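Local atomic coordinates of Non-structural maintenance of chromosomes element 1 homolog (Xenopus laevis, PDB entry 7DG2), a protein that probably acts as a RING-type E3 ubiquitin ligase, working with a MAGE-family partner within the SMC5-SMC6 DNA repair complex. Residues R103-D113 / Y172-K182. Residues are numbered along the deposited sequence; the frame is centred on the assembly and turned at random.
Sequences RKTMELIILSD and YIRNTYQDVAK
Helical residues 103-111 and 172-176 cross nearly at right angles (81° between their directions), their axes 12.4 Å apart at the closest, and the chain after Thr176 then runs alongside residues 107-111 toward their C-terminal end, bringing Ala181 and Val180 next to Ile110 and Leu111. Tyr177, the first residue past helix 172-176, turns its side chain toward helix 103-111. Ile110 CD1 lies over one face of its ring in a CH-pi contact, 4.0 Å from the centroid, and Thr176 CG2 lies over the opposite one, offset toward the rim. The same Ile110 CD1 touches Ile173 CG2, while the other branch, CG2, lies anti to the backbone N and packs 3.7 Å from Ala181 CA. Glu107 lies across Tyr177, its CB 3.7 Å from Tyr177 CE1; with its CG anti to the backbone N (chi1 172°), the carboxylate reaches Lys104 in a salt bridge and shares a water with Tyr177 OH. The methyl of Met106, CE, touches Tyr172 CE2 and the hydroxyl oxygen of Tyr177, and Leu111 CD2 meets Val180 CB at 3.6 Å. At the far end, Lys182 NZ donates to Ser112 O (2.8 Å), from above the carbonyl plane, and lies 2.8 Å from Ile110 O. Two waters also accept from this ammonium, which probably offsets the negative end of the helix dipole. Ile110 packs on against Ile192 and Ile173 against Leu161, whereas Arg103 makes a cation-pi contact with Phe75 of the Nse4 chain. Backbone hydrogen bonds between Lys182 and Ala191 of strand 190-191 link the contact to the zinc-binding RING-like domain.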
# COMPACT_ATOMS: atom_id res chain seq x y z
N ARG A 103 1.32 19.87 -1.50
CA ARG A 103 0.23 20.84 -1.38
C ARG A 103 0.44 22.02 -2.32
O ARG A 103 -0.53 22.48 -2.95
CB ARG A 103 0.10 21.34 0.06
CG ARG A 103 -0.40 20.26 1.03
CD ARG A 103 -0.83 20.86 2.38
NE ARG A 103 0.23 21.63 3.02
CZ ARG A 103 1.14 21.12 3.85
NH1 ARG A 103 2.06 21.92 4.39
NH2 ARG A 103 1.14 19.83 4.15
N LYS A 104 1.67 22.52 -2.44
CA LYS A 104 1.91 23.64 -3.35
C LYS A 104 1.72 23.22 -4.80
O LYS A 104 1.23 24.00 -5.62
CB LYS A 104 3.31 24.23 -3.15
CG LYS A 104 3.56 24.82 -1.75
CD LYS A 104 2.53 25.88 -1.38
CE LYS A 104 2.65 27.13 -2.24
NZ LYS A 104 1.67 28.19 -1.81
N THR A 105 2.11 21.98 -5.14
CA THR A 105 1.90 21.48 -6.50
C THR A 105 0.41 21.33 -6.79
O THR A 105 -0.08 21.72 -7.86
CB THR A 105 2.63 20.14 -6.66
OG1 THR A 105 4.04 20.33 -6.47
CG2 THR A 105 2.39 19.54 -8.05
N MET A 106 -0.34 20.75 -5.85
CA MET A 106 -1.79 20.67 -5.97
C MET A 106 -2.41 22.05 -6.15
O MET A 106 -3.29 22.24 -7.00
CB MET A 106 -2.37 19.98 -4.74
CG MET A 106 -3.88 20.12 -4.61
SD MET A 106 -4.58 19.00 -3.35
CE MET A 106 -3.62 19.44 -1.92
N GLU A 107 -1.94 23.04 -5.38
CA GLU A 107 -2.48 24.39 -5.51
C GLU A 107 -2.23 24.95 -6.91
O GLU A 107 -3.13 25.53 -7.52
CB GLU A 107 -1.87 25.30 -4.45
CG GLU A 107 -2.22 26.78 -4.62
CD GLU A 107 -1.53 27.68 -3.61
OE1 GLU A 107 -1.92 28.86 -3.51
OE2 GLU A 107 -0.60 27.21 -2.92
N LEU A 108 -1.02 24.76 -7.44
CA LEU A 108 -0.74 25.24 -8.79
C LEU A 108 -1.59 24.51 -9.82
O LEU A 108 -2.08 25.12 -10.78
CB LEU A 108 0.76 25.08 -9.10
CG LEU A 108 1.27 25.62 -10.42
CD1 LEU A 108 0.73 27.02 -10.60
CD2 LEU A 108 2.79 25.64 -10.39
N ILE A 109 -1.79 23.20 -9.64
CA ILE A 109 -2.65 22.43 -10.54
C ILE A 109 -4.08 22.98 -10.50
O ILE A 109 -4.73 23.14 -11.54
CB ILE A 109 -2.60 20.94 -10.17
CG1 ILE A 109 -1.30 20.33 -10.70
CG2 ILE A 109 -3.84 20.21 -10.66
CD1 ILE A 109 -0.88 19.03 -9.98
N ILE A 110 -4.57 23.31 -9.31
CA ILE A 110 -5.92 23.83 -9.16
C ILE A 110 -6.05 25.20 -9.81
O ILE A 110 -7.06 25.51 -10.46
CB ILE A 110 -6.29 23.88 -7.66
CG1 ILE A 110 -6.45 22.47 -7.11
CG2 ILE A 110 -7.56 24.70 -7.44
CD1 ILE A 110 -6.51 22.43 -5.59
N LEU A 111 -5.02 26.03 -9.67
CA LEU A 111 -5.04 27.38 -10.22
C LEU A 111 -4.86 27.40 -11.73
O LEU A 111 -5.31 28.35 -12.39
CB LEU A 111 -3.92 28.22 -9.60
CG LEU A 111 -4.08 28.73 -8.18
CD1 LEU A 111 -2.76 29.32 -7.71
CD2 LEU A 111 -5.18 29.77 -8.13
N SER A 112 -4.17 26.41 -12.29
CA SER A 112 -3.79 26.50 -13.69
C SER A 112 -4.99 26.34 -14.61
O SER A 112 -5.96 25.64 -14.29
CB SER A 112 -2.75 25.43 -14.02
OG SER A 112 -3.35 24.17 -13.98
N ASP A 113 -4.92 26.98 -15.78
CA ASP A 113 -5.99 26.82 -16.76
C ASP A 113 -6.05 25.40 -17.30
O ASP A 113 -7.14 24.87 -17.54
CB ASP A 113 -5.81 27.81 -17.91
CG ASP A 113 -6.10 29.25 -17.51
OD1 ASP A 113 -6.27 29.55 -16.32
OD2 ASP A 113 -6.17 30.10 -18.43
N TYR A 172 -12.13 18.48 0.61
CA TYR A 172 -11.00 19.25 1.10
C TYR A 172 -10.67 20.40 0.15
O TYR A 172 -10.48 21.55 0.57
CB TYR A 172 -9.81 18.33 1.29
CG TYR A 172 -8.55 19.03 1.69
CD1 TYR A 172 -8.26 19.28 3.02
CD2 TYR A 172 -7.65 19.45 0.72
CE1 TYR A 172 -7.09 19.93 3.38
CE2 TYR A 172 -6.49 20.10 1.07
CZ TYR A 172 -6.22 20.33 2.40
OH TYR A 172 -5.05 20.98 2.73
N ILE A 173 -10.60 20.10 -1.15
CA ILE A 173 -10.29 21.13 -2.14
C ILE A 173 -11.39 22.20 -2.17
O ILE A 173 -11.10 23.40 -2.23
CB ILE A 173 -10.11 20.48 -3.53
CG1 ILE A 173 -8.81 19.67 -3.57
CG2 ILE A 173 -10.15 21.55 -4.66
CD1 ILE A 173 -8.71 18.73 -4.78
N ARG A 174 -12.65 21.77 -2.16
CA ARG A 174 -13.77 22.72 -2.22
C ARG A 174 -13.69 23.74 -1.09
O ARG A 174 -14.03 24.92 -1.28
CB ARG A 174 -15.10 21.97 -2.15
CG ARG A 174 -15.79 21.75 -3.47
CD ARG A 174 -17.27 21.47 -3.25
NE ARG A 174 -17.60 20.05 -3.39
CZ ARG A 174 -18.36 19.56 -4.36
NH1 ARG A 174 -18.87 20.38 -5.27
NH2 ARG A 174 -18.62 18.26 -4.43
N ASN A 175 -13.26 23.31 0.10
CA ASN A 175 -13.24 24.16 1.27
C ASN A 175 -11.92 24.90 1.45
O ASN A 175 -11.92 26.09 1.77
CB ASN A 175 -13.56 23.33 2.52
CG ASN A 175 -14.93 22.69 2.45
OD1 ASN A 175 -15.89 23.29 1.95
ND2 ASN A 175 -15.05 21.46 2.94
N THR A 176 -10.79 24.21 1.24
CA THR A 176 -9.49 24.84 1.43
C THR A 176 -9.18 25.84 0.32
O THR A 176 -8.46 26.82 0.55
CB THR A 176 -8.41 23.77 1.49
OG1 THR A 176 -8.66 22.92 2.61
CG2 THR A 176 -7.02 24.38 1.61
N TYR A 177 -9.70 25.61 -0.89
CA TYR A 177 -9.41 26.46 -2.03
C TYR A 177 -10.68 27.06 -2.62
O TYR A 177 -10.81 27.21 -3.83
CB TYR A 177 -8.66 25.68 -3.11
CG TYR A 177 -7.33 25.09 -2.67
CD1 TYR A 177 -6.17 25.84 -2.71
CD2 TYR A 177 -7.25 23.77 -2.24
CE1 TYR A 177 -4.95 25.31 -2.32
CE2 TYR A 177 -6.04 23.22 -1.85
CZ TYR A 177 -4.89 24.00 -1.89
OH TYR A 177 -3.69 23.45 -1.51
N GLN A 178 -11.65 27.40 -1.76
CA GLN A 178 -12.95 27.85 -2.25
C GLN A 178 -12.83 29.08 -3.15
O GLN A 178 -13.63 29.26 -4.07
CB GLN A 178 -13.89 28.14 -1.09
CG GLN A 178 -15.34 28.33 -1.54
CD GLN A 178 -16.28 28.66 -0.39
OE1 GLN A 178 -15.85 29.14 0.66
NE2 GLN A 178 -17.56 28.39 -0.58
N ASP A 179 -11.82 29.92 -2.91
CA ASP A 179 -11.65 31.12 -3.71
C ASP A 179 -11.20 30.83 -5.14
O ASP A 179 -11.41 31.66 -6.03
CB ASP A 179 -10.63 32.06 -3.04
CG ASP A 179 -11.08 32.51 -1.67
OD1 ASP A 179 -12.27 32.32 -1.32
OD2 ASP A 179 -10.23 33.06 -0.93
N VAL A 180 -10.58 29.67 -5.39
CA VAL A 180 -9.90 29.43 -6.65
C VAL A 180 -10.26 28.11 -7.31
O VAL A 180 -10.03 27.96 -8.52
CB VAL A 180 -8.37 29.52 -6.47
CG1 VAL A 180 -7.94 30.96 -6.09
CG2 VAL A 180 -7.90 28.52 -5.41
N ALA A 181 -10.80 27.13 -6.59
CA ALA A 181 -11.07 25.84 -7.22
C ALA A 181 -12.18 25.97 -8.25
O ALA A 181 -13.17 26.67 -8.03
CB ALA A 181 -11.46 24.81 -6.16
N LYS A 182 -12.00 25.30 -9.38
CA LYS A 182 -13.02 25.28 -10.42
C LYS A 182 -14.16 24.36 -10.00
O LYS A 182 -13.94 23.18 -9.72
CB LYS A 182 -12.42 24.81 -11.75
CG LYS A 182 -11.33 25.73 -12.32
CD LYS A 182 -10.64 25.07 -13.51
CE LYS A 182 -9.42 25.88 -13.96
NZ LYS A 182 -8.39 26.06 -12.89
O HOH W 1 -1.57 25.22 -0.93
O HOH W 2 -7.58 23.24 -12.28
O HOH W 3 -9.70 23.72 -9.97
O HOH W 4 -7.54 28.61 -14.21